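Local coordinates for protein 2,3-dihydroxybenzoate-AMP ligase (Bacillus subtilis, PDB 1MDB) that is an AMP-binding enzyme of the ANL clan that binds adenosine monophosphate and 2,3-dihydroxy-benzoic acid, at residues A[61-66]-A[88-93]; A[317-322]-A[344-349]; A[455-460]-A[510-515]. All blocks are in the same frame, centred on the assembly; numbering follows the deposited sequence.

Interaction 1. Residues A[61-66]-A[88-93]; sequences DRLAAG and FFEVIF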
loop_
_atom_site.group_PDB
_atom_site.type_symbol
_atom_site.label_atom_id
_atom_site.label_comp_id
_atom_site.label_asym_id
_atom_site.label_seq_id
_atom_site.Cartn_x
_atom_site.Cartn_y
_atom_site.Cartn_z
ATOM N N ASP A 61 -5.424 25.418 6.327
ATOM C CA ASP A 61 -5.974 26.224 7.411
ATOM C C ASP A 61 -7.364 26.680 7.015
ATOM O O ASP A 61 -8.339 26.493 7.754
ATOM C CB ASP A 61 -5.127 27.470 7.668
ATOM C CG ASP A 61 -3.920 27.193 8.521
ATOM O OD1 ASP A 61 -3.968 26.242 9.328
ATOM O OD2 ASP A 61 -2.926 27.943 8.397
ATOM N N ARG A 62 -7.443 27.285 5.837
ATOM C CA ARG A 62 -8.705 27.788 5.330
ATOM C C ARG A 62 -9.749 26.695 5.134
ATOM O O ARG A 62 -10.947 26.949 5.270
ATOM C CB ARG A 62 -8.480 28.546 4.019
ATOM C CG ARG A 62 -7.710 29.859 4.186
ATOM C CD ARG A 62 -7.529 30.586 2.848
ATOM N NE ARG A 62 -8.793 31.003 2.242
ATOM C CZ ARG A 62 -9.562 31.986 2.703
ATOM N NH1 ARG A 62 -9.199 32.662 3.782
ATOM N NH2 ARG A 62 -10.694 32.299 2.082
ATOM N N LEU A 63 -9.310 25.476 4.818
ATOM C CA LEU A 63 -10.263 24.386 4.615
ATOM C C LEU A 63 -10.729 23.840 5.962
ATOM O O LEU A 63 -11.903 23.528 6.144
ATOM C CB LEU A 63 -9.642 23.261 3.774
ATOM C CG LEU A 63 -10.545 22.049 3.487
ATOM C CD1 LEU A 63 -11.829 22.515 2.803
ATOM C CD2 LEU A 63 -9.823 21.041 2.603
ATOM N N ALA A 64 -9.807 23.731 6.908
ATOM C CA ALA A 64 -10.152 23.232 8.231
ATOM C C ALA A 64 -11.289 24.083 8.792
ATOM O O ALA A 64 -12.235 23.564 9.393
ATOM C CB ALA A 64 -8.935 23.296 9.151
ATOM N N ALA A 65 -11.201 25.393 8.578
ATOM C CA ALA A 65 -12.229 26.303 9.066
ATOM C C ALA A 65 -13.545 25.991 8.379
ATOM O O ALA A 65 -14.602 26.005 9.012
ATOM C CB ALA A 65 -11.819 27.754 8.812
ATOM N N GLY A 66 -13.480 25.698 7.079
ATOM C CA GLY A 66 -14.693 25.364 6.350
ATOM C C GLY A 66 -15.307 24.070 6.861
ATOM O O GLY A 66 -16.521 23.973 7.026
ATOM N N PHE A 88 -6.477 15.925 -2.425
ATOM C CA PHE A 88 -6.182 14.940 -1.386
ATOM C C PHE A 88 -5.379 15.572 -0.260
ATOM O O PHE A 88 -5.719 15.442 0.916
ATOM C CB PHE A 88 -5.380 13.780 -1.982
ATOM C CG PHE A 88 -4.973 12.732 -0.981
ATOM C CD1 PHE A 88 -5.866 11.737 -0.589
ATOM C CD2 PHE A 88 -3.677 12.712 -0.467
ATOM C CE1 PHE A 88 -5.470 10.725 0.303
ATOM C CE2 PHE A 88 -3.265 11.709 0.425
ATOM C CZ PHE A 88 -4.163 10.712 0.808
ATOM N N PHE A 89 -4.311 16.272 -0.630
ATOM C CA PHE A 89 -3.429 16.886 0.353
ATOM C C PHE A 89 -4.017 17.994 1.218
ATOM O O PHE A 89 -3.744 18.050 2.420
ATOM C CB PHE A 89 -2.144 17.374 -0.331
ATOM C CG PHE A 89 -1.330 16.263 -0.922
ATOM C CD1 PHE A 89 -1.470 15.916 -2.260
ATOM C CD2 PHE A 89 -0.457 15.529 -0.124
ATOM C CE1 PHE A 89 -0.747 14.851 -2.802
ATOM C CE2 PHE A 89 0.271 14.465 -0.648
ATOM C CZ PHE A 89 0.125 14.124 -1.992
ATOM N N GLU A 90 -4.802 18.886 0.630
ATOM C CA GLU A 90 -5.386 19.943 1.432
ATOM C C GLU A 90 -6.476 19.315 2.297
ATOM O O GLU A 90 -6.720 19.746 3.425
ATOM C CB GLU A 90 -5.961 21.062 0.547
ATOM C CG GLU A 90 -7.217 20.729 -0.247
ATOM C CD GLU A 90 -7.719 21.937 -1.040
ATOM O OE1 GLU A 90 -7.406 23.078 -0.640
ATOM O OE2 GLU A 90 -8.432 21.752 -2.044
ATOM N N VAL A 91 -7.108 18.274 1.772
ATOM C CA VAL A 91 -8.169 17.596 2.508
ATOM C C VAL A 91 -7.663 16.902 3.762
ATOM O O VAL A 91 -8.245 17.082 4.835
ATOM C CB VAL A 91 -8.915 16.563 1.613
ATOM C CG1 VAL A 91 -9.662 15.541 2.479
ATOM C CG2 VAL A 91 -9.914 17.295 0.714
ATOM N N ILE A 92 -6.586 16.123 3.659
ATOM C CA ILE A 92 -6.109 15.430 4.853
ATOM C C ILE A 92 -5.458 16.340 5.909
ATOM O O ILE A 92 -5.707 16.170 7.094
ATOM C CB ILE A 92 -5.129 14.254 4.526
ATOM C CG1 ILE A 92 -3.786 14.783 4.023
ATOM C CG2 ILE A 92 -5.762 13.315 3.509
ATOM C CD1 ILE A 92 -2.733 13.689 3.934
ATOM N N PHE A 93 -4.630 17.299 5.496
ATOM C CA PHE A 93 -3.994 18.170 6.477
ATOM C C PHE A 93 -5.010 19.092 7.163
ATOM O O PHE A 93 -4.795 19.525 8.294
ATOM C CB PHE A 93 -2.839 18.974 5.839
ATOM C CG PHE A 93 -1.555 18.187 5.723
ATOM C CD1 PHE A 93 -1.261 17.470 4.570
ATOM C CD2 PHE A 93 -0.685 18.095 6.805
ATOM C CE1 PHE A 93 -0.121 16.666 4.499
ATOM C CE2 PHE A 93 0.454 17.295 6.746
ATOM C CZ PHE A 93 0.737 16.580 5.594
#
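Leu63 reaches out from helix 53-70 and sets one methyl, CD2, against the backbone of helix 86-98 where Glu90 passes into Val91. Its CB already points at the second helix. CG then lies anti to the backbone N (chi1 180°), which extends the chain toward the second helix, while chi2 turns CD2 onto the partner. Leu63 CD2 comes 3.5 Å from Glu90 O and 3.8 Å from Val91 CA, so it rests on main chain as much as on side chains.

Two partner side chains also touch it. In Glu90, CG sits between the backbone N and the carbonyl carbon (chi1 70°) and the chain runs straight on from there; its CG methylene passes 3.9 Å from Leu63 CD2, so the aliphatic stem does the touching. Val91 points its CB away from Leu63, yet its CG2 branch still comes within 4.2 Å of Leu63 CD2.

The polar end of Glu90 belongs to a different network: OE1 accepts a hydrogen bond from His170 NE2 and forms a salt bridge with Arg59 NE, on the same helix as Leu63. Leu169, next to that histidine, also packs on Leu63, and further along the pair of helices Phe93 touches Ala60.

Between these two segments the contact is therefore van der Waals in character, one leucine methyl on a helical backbone and two aliphatic side-chain atoms. The buried Glu90 carboxylate is probably stabilised as an anion by Arg59, and that charge pair ties the same two helices together beside the leucine.

Interaction 2. Residues A[317-322]-A[344-349]; sequences RVKAVF and DPEEII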
loop_
_atom_site.group_PDB
_atom_site.type_symbol
_atom_site.label_atom_id
_atom_site.label_comp_id
_atom_site.label_asym_id
_atom_site.label_seq_id
_atom_site.Cartn_x
_atom_site.Cartn_y
_atom_site.Cartn_z
ATOM N N ARG A 317 16.440 -7.774 -13.539
ATOM C CA ARG A 317 16.416 -7.007 -14.783
ATOM C C ARG A 317 16.329 -5.489 -14.616
ATOM O O ARG A 317 16.661 -4.738 -15.535
ATOM C CB ARG A 317 15.245 -7.470 -15.648
ATOM C CG ARG A 317 15.296 -8.922 -16.073
ATOM C CD ARG A 317 13.995 -9.291 -16.757
ATOM N NE ARG A 317 13.747 -8.437 -17.915
ATOM C CZ ARG A 317 12.552 -8.250 -18.465
ATOM N NH1 ARG A 317 11.481 -8.854 -17.963
ATOM N NH2 ARG A 317 12.427 -7.457 -19.520
ATOM N N VAL A 318 15.879 -5.040 -13.451
ATOM C CA VAL A 318 15.723 -3.610 -13.192
ATOM C C VAL A 318 16.932 -2.761 -13.584
ATOM O O VAL A 318 16.790 -1.760 -14.290
ATOM C CB VAL A 318 15.389 -3.358 -11.705
ATOM C CG1 VAL A 318 15.331 -1.856 -11.421
ATOM C CG2 VAL A 318 14.052 -4.005 -11.366
ATOM N N LYS A 319 18.113 -3.165 -13.131
ATOM C CA LYS A 319 19.345 -2.433 -13.413
ATOM C C LYS A 319 19.592 -2.164 -14.893
ATOM O O LYS A 319 20.025 -1.077 -15.260
ATOM C CB LYS A 319 20.541 -3.188 -12.842
ATOM C CG LYS A 319 21.876 -2.515 -13.104
ATOM C CD LYS A 319 23.020 -3.332 -12.517
ATOM C CE LYS A 319 22.884 -3.470 -11.007
ATOM N NZ LYS A 319 23.944 -4.339 -10.423
ATOM N N ALA A 320 19.314 -3.155 -15.736
ATOM C CA ALA A 320 19.523 -3.029 -17.173
ATOM C C ALA A 320 18.391 -2.344 -17.936
ATOM O O ALA A 320 18.648 -1.616 -18.896
ATOM C CB ALA A 320 19.782 -4.407 -17.776
ATOM N N VAL A 321 17.146 -2.582 -17.530
ATOM C CA VAL A 321 16.006 -1.981 -18.223
ATOM C C VAL A 321 15.775 -0.518 -17.853
ATOM O O VAL A 321 15.407 0.285 -18.709
ATOM C CB VAL A 321 14.693 -2.766 -17.963
ATOM C CG1 VAL A 321 13.498 -1.992 -18.526
ATOM C CG2 VAL A 321 14.767 -4.137 -18.622
ATOM N N PHE A 322 15.987 -0.173 -16.586
ATOM C CA PHE A 322 15.786 1.199 -16.141
ATOM C C PHE A 322 17.080 1.916 -15.773
ATOM O O PHE A 322 17.087 3.134 -15.604
ATOM C CB PHE A 322 14.839 1.244 -14.942
ATOM C CG PHE A 322 13.454 0.753 -15.247
ATOM C CD1 PHE A 322 13.103 -0.567 -15.005
ATOM C CD2 PHE A 322 12.496 1.618 -15.768
ATOM C CE1 PHE A 322 11.819 -1.020 -15.274
ATOM C CE2 PHE A 322 11.210 1.172 -16.040
ATOM C CZ PHE A 322 10.870 -0.151 -15.790
ATOM N N ASP A 344 23.045 -1.594 -1.010
ATOM C CA ASP A 344 23.202 -3.026 -0.777
ATOM C C ASP A 344 23.704 -3.716 -2.039
ATOM O O ASP A 344 23.568 -3.185 -3.142
ATOM C CB ASP A 344 21.855 -3.647 -0.379
ATOM C CG ASP A 344 21.620 -3.629 1.112
ATOM O OD1 ASP A 344 20.479 -3.919 1.539
ATOM O OD2 ASP A 344 22.576 -3.334 1.859
ATOM N N PRO A 345 24.299 -4.910 -1.893
ATOM C CA PRO A 345 24.804 -5.655 -3.051
ATOM C C PRO A 345 23.635 -6.031 -3.958
ATOM O O PRO A 345 22.520 -6.231 -3.475
ATOM C CB PRO A 345 25.449 -6.887 -2.413
ATOM C CG PRO A 345 25.894 -6.379 -1.073
ATOM C CD PRO A 345 24.717 -5.549 -0.632
ATOM N N GLU A 346 23.886 -6.142 -5.259
ATOM C CA GLU A 346 22.827 -6.485 -6.200
ATOM C C GLU A 346 22.071 -7.745 -5.776
ATOM O O GLU A 346 20.846 -7.809 -5.895
ATOM C CB GLU A 346 23.396 -6.675 -7.615
ATOM C CG GLU A 346 22.327 -6.952 -8.694
ATOM C CD GLU A 346 21.410 -5.749 -8.972
ATOM O OE1 GLU A 346 21.019 -5.054 -8.009
ATOM O OE2 GLU A 346 21.065 -5.506 -10.152
ATOM N N GLU A 347 22.797 -8.736 -5.267
ATOM C CA GLU A 347 22.185 -9.992 -4.846
ATOM C C GLU A 347 21.210 -9.858 -3.682
ATOM O O GLU A 347 20.218 -10.582 -3.612
ATOM C CB GLU A 347 23.260 -11.012 -4.472
ATOM C CG GLU A 347 22.688 -12.384 -4.156
ATOM C CD GLU A 347 23.708 -13.323 -3.555
ATOM O OE1 GLU A 347 24.136 -13.075 -2.405
ATOM O OE2 GLU A 347 24.081 -14.307 -4.234
ATOM N N ILE A 348 21.499 -8.963 -2.748
ATOM C CA ILE A 348 20.599 -8.774 -1.618
ATOM C C ILE A 348 19.342 -8.036 -2.080
ATOM O O ILE A 348 18.245 -8.291 -1.584
ATOM C CB ILE A 348 21.269 -7.977 -0.491
ATOM C CG1 ILE A 348 22.235 -8.886 0.276
ATOM C CG2 ILE A 348 20.213 -7.396 0.438
ATOM C CD1 ILE A 348 22.934 -8.203 1.432
ATOM N N ILE A 349 19.513 -7.131 -3.039
ATOM C CA ILE A 349 18.399 -6.361 -3.577
ATOM C C ILE A 349 17.522 -7.267 -4.433
ATOM O O ILE A 349 16.299 -7.147 -4.429
ATOM C CB ILE A 349 18.900 -5.190 -4.468
ATOM C CG1 ILE A 349 19.618 -4.148 -3.613
ATOM C CG2 ILE A 349 17.734 -4.559 -5.222
ATOM C CD1 ILE A 349 20.276 -3.050 -4.428
HETATM O O HOH W 1 18.416 -5.017 -10.855
#
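Lys319 and Glu346 reach toward each other from two short helices, 318-321 and 346-351, that pack beside strand 325-331 of the large mixed sheet in the AMP-binding enzyme fold. Along the second segment, Asp344 comes first and is held in the approach to its helix, its OD1 hydrogen-bonded to Tyr422 OH and Arg341 N. Pro345 follows at the N-cap position, and Pro345 O receives Ile349 N at 3.2 Å, the first full helical turn.

Glu346, the first residue of the helix, makes the crossing. Its CG stands anti to the backbone N (chi1 -176°) and the chain then bends at chi2, carrying the carboxylate out to meet the lysine. Lys319 also leaves its helix extended and kinks only at chi3, which brings Lys319 NZ 3.1 Å from Glu346 OE2 in a salt bridge at the protein surface. The same oxygen is modelled too near the lysine chain, so its exact position, and the fine geometry of the bridge, is doubtful.

Glu347 and Ile348 continue the helix; Ile348 packs on Tyr422. Ile349 lies on Thr325 and Leu326, and Val318 of the other helix also touches Leu326, so both helices rest on the same strand residue. A water sits between the two segments near Glu346 OE2, and it accepts the backbone N-H of Lys319, with 2.9 Å from Lys319 N to the water oxygen.

Interaction 3. Residues A[455-460]-A[510-515]; sequences VHDAAM and ESFPQT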
loop_
_atom_site.group_PDB
_atom_site.type_symbol
_atom_site.label_atom_id
_atom_site.label_comp_id
_atom_site.label_asym_id
_atom_site.label_seq_id
_atom_site.Cartn_x
_atom_site.Cartn_y
_atom_site.Cartn_z
ATOM N N VAL A 455 6.156 -15.967 -21.348
ATOM C CA VAL A 455 5.403 -15.625 -20.152
ATOM C C VAL A 455 5.619 -14.178 -19.726
ATOM O O VAL A 455 6.748 -13.755 -19.470
ATOM C CB VAL A 455 5.776 -16.582 -18.986
ATOM C CG1 VAL A 455 5.196 -16.085 -17.663
ATOM C CG2 VAL A 455 5.262 -17.979 -19.295
ATOM N N HIS A 456 4.529 -13.418 -19.673
ATOM C CA HIS A 456 4.588 -12.026 -19.249
ATOM C C HIS A 456 4.530 -12.015 -17.725
ATOM O O HIS A 456 5.280 -11.292 -17.073
ATOM C CB HIS A 456 3.417 -11.224 -19.837
ATOM C CG HIS A 456 3.261 -9.861 -19.233
ATOM N ND1 HIS A 456 2.429 -9.612 -18.162
ATOM C CD2 HIS A 456 3.881 -8.688 -19.505
ATOM C CE1 HIS A 456 2.545 -8.347 -17.799
ATOM N NE2 HIS A 456 3.421 -7.765 -18.597
ATOM N N ASP A 457 3.631 -12.820 -17.162
ATOM C CA ASP A 457 3.506 -12.927 -15.713
ATOM C C ASP A 457 2.812 -14.230 -15.366
ATOM O O ASP A 457 2.173 -14.852 -16.223
ATOM C CB ASP A 457 2.716 -11.754 -15.132
ATOM C CG ASP A 457 3.049 -11.509 -13.674
ATOM O OD1 ASP A 457 3.851 -12.296 -13.113
ATOM O OD2 ASP A 457 2.521 -10.537 -13.087
ATOM N N ALA A 458 2.916 -14.634 -14.105
ATOM C CA ALA A 458 2.319 -15.893 -13.670
ATOM C C ALA A 458 1.842 -15.853 -12.231
ATOM O O ALA A 458 2.526 -15.326 -11.363
ATOM C CB ALA A 458 3.339 -17.033 -13.841
ATOM N N ALA A 459 0.661 -16.408 -11.987
ATOM C CA ALA A 459 0.115 -16.470 -10.636
ATOM C C ALA A 459 -0.413 -17.887 -10.440
ATOM O O ALA A 459 -1.339 -18.318 -11.126
ATOM C CB ALA A 459 -0.996 -15.465 -10.461
ATOM N N MET A 460 0.187 -18.610 -9.505
ATOM C CA MET A 460 -0.200 -19.991 -9.230
ATOM C C MET A 460 -1.035 -20.102 -7.969
ATOM O O MET A 460 -0.626 -19.642 -6.896
ATOM C CB MET A 460 1.057 -20.848 -9.104
ATOM C CG MET A 460 0.822 -22.292 -8.707
ATOM S SD MET A 460 2.408 -23.149 -8.651
ATOM C CE MET A 460 1.902 -24.844 -8.748
ATOM N N GLU A 510 -5.530 -12.705 -20.241
ATOM C CA GLU A 510 -4.930 -11.462 -20.700
ATOM C C GLU A 510 -4.501 -10.590 -19.529
ATOM O O GLU A 510 -3.639 -9.729 -19.679
ATOM C CB GLU A 510 -5.920 -10.706 -21.585
ATOM C CG GLU A 510 -5.441 -9.340 -22.015
ATOM C CD GLU A 510 -6.396 -8.664 -22.978
ATOM O OE1 GLU A 510 -7.605 -8.572 -22.663
ATOM O OE2 GLU A 510 -5.930 -8.221 -24.052
ATOM N N SER A 511 -5.100 -10.817 -18.364
ATOM C CA SER A 511 -4.757 -10.055 -17.171
ATOM C C SER A 511 -5.211 -10.805 -15.928
ATOM O O SER A 511 -6.029 -11.721 -16.013
ATOM C CB SER A 511 -5.423 -8.673 -17.210
ATOM O OG SER A 511 -6.829 -8.796 -17.120
ATOM N N PHE A 512 -4.673 -10.412 -14.778
ATOM C CA PHE A 512 -5.005 -11.035 -13.499
ATOM C C PHE A 512 -5.935 -10.103 -12.736
ATOM O O PHE A 512 -5.826 -8.885 -12.862
ATOM C CB PHE A 512 -3.742 -11.235 -12.648
ATOM C CG PHE A 512 -2.751 -12.222 -13.215
ATOM C CD1 PHE A 512 -1.389 -12.082 -12.945
ATOM C CD2 PHE A 512 -3.170 -13.305 -13.981
ATOM C CE1 PHE A 512 -0.462 -13.008 -13.429
ATOM C CE2 PHE A 512 -2.247 -14.235 -14.466
ATOM C CZ PHE A 512 -0.896 -14.084 -14.190
ATOM N N PRO A 513 -6.858 -10.662 -11.932
ATOM C CA PRO A 513 -7.775 -9.819 -11.161
ATOM C C PRO A 513 -6.888 -9.133 -10.123
ATOM O O PRO A 513 -6.019 -9.784 -9.533
ATOM C CB PRO A 513 -8.730 -10.824 -10.501
ATOM C CG PRO A 513 -8.522 -12.107 -11.257
ATOM C CD PRO A 513 -7.073 -12.085 -11.625
ATOM N N GLN A 514 -7.106 -7.845 -9.885
ATOM C CA GLN A 514 -6.271 -7.120 -8.936
ATOM C C GLN A 514 -7.022 -6.456 -7.806
ATOM O O GLN A 514 -8.233 -6.268 -7.874
ATOM C CB GLN A 514 -5.444 -6.062 -9.678
ATOM C CG GLN A 514 -4.731 -6.606 -10.899
ATOM C CD GLN A 514 -3.920 -5.552 -11.623
ATOM O OE1 GLN A 514 -4.270 -4.372 -11.613
ATOM N NE2 GLN A 514 -2.842 -5.976 -12.272
ATOM N N THR A 515 -6.280 -6.091 -6.767
ATOM C CA THR A 515 -6.837 -5.427 -5.601
ATOM C C THR A 515 -6.839 -3.922 -5.832
ATOM O O THR A 515 -6.447 -3.442 -6.895
ATOM C CB THR A 515 -5.995 -5.682 -4.351
ATOM O OG1 THR A 515 -4.697 -5.113 -4.545
ATOM C CG2 THR A 515 -5.849 -7.183 -4.089
#
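The ring of Phe512 pushes against strand 455-465 of the C-terminal domain, and the three residues Asp457, Ala458 and Ala459 meet it in three different ways. Ala459 lies over one face: its CB is 4.1 Å from the centroid of the Phe512 ring and 18° off the normal, a CH-pi contact displaced toward the rim. Ala458, whose own CB points away, offers its backbone at the ring edge, with CA 3.7 Å from Phe512 CZ. Asp457 comes in at a slant, its carboxylate plane turned 51° from the ring; it touches with CB, 3.8 Å from Phe512 CE1, with the carboxylate group beside it and with its backbone O, which meets the ring obliquely.

Phe512 gains this reach because CG lies anti to its carbonyl carbon, beside the backbone N, which sends the ring from the loop to the strand; Phe512 CZ, the far corner, comes 3.6 Å from Ala459 N. Phe475 and Ile477 of the neighbouring strand 469-478 and Val520 also pack on the ring. Just where the ring meets the strand, His456 and Asp457 both face Ile477 in a classic beta bulge.

Asp457 is buried, and its OD1 accepts the N-H of the very next residue, at 2.7 Å from Ala458 N, approached from above the carboxylate plane. What joins loop to strand here is thus van der Waals and CH-pi contact around one aromatic ring, while the acid spends this bond within its own strand, which probably helps it to tolerate burial.

How the interactions relate
Interaction 1 stands apart: its centre is about 40 Å from that of interaction 2 and about 39 Å from that of interaction 3, across the middle of the chain. Interactions 2 and 3 are closer, with centres about 23 Å apart and nearest atoms about 7 Å apart, although one lies in the AMP-binding part of the chain and the other in the C-terminal domain. Helix 280-292 connects them: Met287 touches Val321 and Phe322, and Met284 touches Asp457, so the two parts meet there. Interaction 3 also leads to the ligands. The Asp457 side chain is about 13 Å from adenosine monophosphate, and Thr515 OG1 is hydrogen-bonded to the backbone N of Lys519, a residue lining the 2,3-dihydroxy-benzoic acid pocket.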